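ATP-dependent protease (Xanthomonas campestris pv. campestris, PDB 7CAY) is a homologue of the N-terminal domain of Lon peptidase and probably binds protein substrates, as that domain does. Local coordinates at residues V157-A162 and H182-Q187. Sequence-based numbering, arbitrary orientation.
Sequences VGWRLA and HRRLEQ
The guanidinium of Arg184 lies over one face of the Trp159 indole, the two planes only 12° apart and displaced so that NH1 sits towards the rim of the ring system. In return, Trp159 CZ2 covers one face of the guanidinium, 3.3 Å from Arg184 CZ. Further back along the same arginine, CD rests on the benzene half of the indole in a CH-pi contact, 3.9 Å from the six-membered ring centroid of Trp159. A bend at chi3 (-81°) carries the guanidinium over the ring. Neither polar group bonds to the other: Trp159 NE1 donates to Asp116 OD1, and Arg184 NE to the backbone oxygen of Glu178.

Beside this face-on contact, Leu185 packs on the backbone of Gly158, its CD2 3.6 Å from Gly158 CA. The other methyl, Leu185 CD1, meets Val157 CG1 at 4.0 Å. Gly158 and Leu185 form the point of nearest backbone approach, their CA atoms 5.7 Å apart. Segments 157-162 and 182-187, on helices 154-164 and 181-190, cross at 31°, both running in roughly the same direction within the C-terminal helical part of the chain. Leu132 of helix 126-134 also packs on Val157.

With no hydrogen bond between the segments, their direct contact rests on apolar packing and the near-parallel arginine-indole contact; Asp116, also in a long, weak ion pair with Arg184 NH1, probably offsets some of the buried positive charge.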
loop_
_atom_site.group_PDB
_atom_site.type_symbol
_atom_site.label_atom_id
_atom_site.label_comp_id
_atom_site.label_asym_id
_atom_site.label_seq_id
_atom_site.Cartn_x
_atom_site.Cartn_y
_atom_site.Cartn_z
ATOM N N VAL A 157 5.224 8.550 11.183
ATOM C CA VAL A 157 4.076 8.745 12.065
ATOM C C VAL A 157 2.800 8.906 11.249
ATOM O O VAL A 157 1.709 8.541 11.705
ATOM C CB VAL A 157 4.317 9.948 13.005
ATOM C CG1 VAL A 157 4.630 11.204 12.212
ATOM C CG2 VAL A 157 3.119 10.182 13.915
ATOM N N GLY A 158 2.916 9.424 10.025
ATOM C CA GLY A 158 1.741 9.570 9.181
ATOM C C GLY A 158 1.200 8.236 8.701
ATOM O O GLY A 158 -0.003 7.972 8.790
ATOM N N TRP A 159 2.081 7.374 8.186
ATOM C CA TRP A 159 1.646 6.058 7.736
ATOM C C TRP A 159 1.168 5.175 8.883
ATOM O O TRP A 159 0.381 4.254 8.649
ATOM C CB TRP A 159 2.776 5.348 6.982
ATOM C CG TRP A 159 3.174 5.988 5.671
ATOM C CD1 TRP A 159 4.445 6.244 5.240
ATOM C CD2 TRP A 159 2.300 6.437 4.624
ATOM N NE1 TRP A 159 4.417 6.827 3.998
ATOM C CE2 TRP A 159 3.114 6.956 3.595
ATOM C CE3 TRP A 159 0.909 6.452 4.456
ATOM C CZ2 TRP A 159 2.584 7.482 2.419
ATOM C CZ3 TRP A 159 0.389 6.981 3.293
ATOM C CH2 TRP A 159 1.223 7.488 2.288
ATOM N N ARG A 160 1.620 5.430 10.112
ATOM C CA ARG A 160 1.256 4.565 11.228
ATOM C C ARG A 160 -0.095 4.950 11.819
ATOM O O ARG A 160 -0.936 4.082 12.080
ATOM C CB ARG A 160 2.344 4.601 12.303
ATOM C CG ARG A 160 3.652 3.964 11.867
ATOM C CD ARG A 160 3.473 2.494 11.521
ATOM N NE ARG A 160 4.122 2.159 10.258
ATOM C CZ ARG A 160 3.477 2.031 9.102
ATOM N NH1 ARG A 160 4.146 1.729 7.999
ATOM N NH2 ARG A 160 2.163 2.198 9.049
ATOM N N LEU A 161 -0.313 6.249 12.054
ATOM C CA LEU A 161 -1.614 6.700 12.540
ATOM C C LEU A 161 -2.719 6.355 11.553
ATOM O O LEU A 161 -3.813 5.935 11.952
ATOM C CB LEU A 161 -1.585 8.205 12.806
ATOM C CG LEU A 161 -1.019 8.665 14.147
ATOM C CD1 LEU A 161 -1.178 10.168 14.285
ATOM C CD2 LEU A 161 -1.718 7.942 15.282
ATOM N N ALA A 162 -2.447 6.525 10.256
ATOM C CA ALA A 162 -3.417 6.163 9.229
ATOM C C ALA A 162 -3.819 4.699 9.324
ATOM O O ALA A 162 -4.977 4.353 9.061
ATOM C CB ALA A 162 -2.843 6.469 7.846
ATOM N N HIS A 182 3.946 16.146 5.378
ATOM C CA HIS A 182 3.358 17.119 6.293
ATOM C C HIS A 182 1.917 17.445 5.918
ATOM O O HIS A 182 1.050 17.521 6.796
ATOM C CB HIS A 182 4.212 18.385 6.327
ATOM C CG HIS A 182 5.667 18.119 6.555
ATOM N ND1 HIS A 182 6.585 18.074 5.527
ATOM C CD2 HIS A 182 6.362 17.870 7.690
ATOM C CE1 HIS A 182 7.783 17.817 6.021
ATOM N NE2 HIS A 182 7.676 17.689 7.330
ATOM N N ARG A 183 1.638 17.640 4.626
ATOM C CA ARG A 183 0.252 17.819 4.206
ATOM C C ARG A 183 -0.559 16.553 4.438
ATOM O O ARG A 183 -1.782 16.620 4.611
ATOM C CB ARG A 183 0.187 18.239 2.737
ATOM C CG ARG A 183 -0.158 19.710 2.545
ATOM C CD ARG A 183 -0.286 20.092 1.076
ATOM N NE ARG A 183 1.009 20.175 0.407
ATOM C CZ ARG A 183 1.402 19.364 -0.570
ATOM N NH1 ARG A 183 0.593 18.407 -1.006
ATOM N NH2 ARG A 183 2.601 19.516 -1.118
ATOM N N ARG A 184 0.103 15.394 4.448
ATOM C CA ARG A 184 -0.565 14.155 4.830
ATOM C C ARG A 184 -1.031 14.218 6.279
ATOM O O ARG A 184 -2.179 13.886 6.592
ATOM C CB ARG A 184 0.378 12.972 4.614
ATOM C CG ARG A 184 -0.175 11.874 3.725
ATOM C CD ARG A 184 0.822 10.735 3.601
ATOM N NE ARG A 184 1.858 11.010 2.608
ATOM C CZ ARG A 184 3.138 10.684 2.755
ATOM N NH1 ARG A 184 3.548 10.085 3.867
ATOM N NH2 ARG A 184 4.011 10.965 1.796
ATOM N N LEU A 185 -0.147 14.659 7.178
ATOM C CA LEU A 185 -0.510 14.799 8.583
ATOM C C LEU A 185 -1.504 15.927 8.818
ATOM O O LEU A 185 -2.231 15.896 9.817
ATOM C CB LEU A 185 0.747 15.023 9.426
ATOM C CG LEU A 185 1.652 13.802 9.611
ATOM C CD1 LEU A 185 3.043 14.222 10.059
ATOM C CD2 LEU A 185 1.040 12.836 10.614
ATOM N N GLU A 186 -1.559 16.916 7.924
ATOM C CA GLU A 186 -2.498 18.018 8.107
ATOM C C GLU A 186 -3.932 17.569 7.846
ATOM O O GLU A 186 -4.857 17.989 8.552
ATOM C CB GLU A 186 -2.119 19.190 7.199
ATOM C CG GLU A 186 -2.810 20.502 7.550
ATOM C CD GLU A 186 -2.353 21.070 8.884
ATOM O OE1 GLU A 186 -1.184 21.504 8.985
ATOM O OE2 GLU A 186 -3.165 21.078 9.833
ATOM N N GLN A 187 -4.142 16.714 6.843
ATOM C CA GLN A 187 -5.473 16.169 6.605
ATOM C C GLN A 187 -5.749 14.932 7.447
ATOM O O GLN A 187 -6.913 14.648 7.751
ATOM C CB GLN A 187 -5.672 15.847 5.120
ATOM C CG GLN A 187 -4.982 14.588 4.631
ATOM C CD GLN A 187 -5.448 14.178 3.242
ATOM O OE1 GLN A 187 -6.452 14.686 2.735
ATOM N NE2 GLN A 187 -4.721 13.254 2.620
#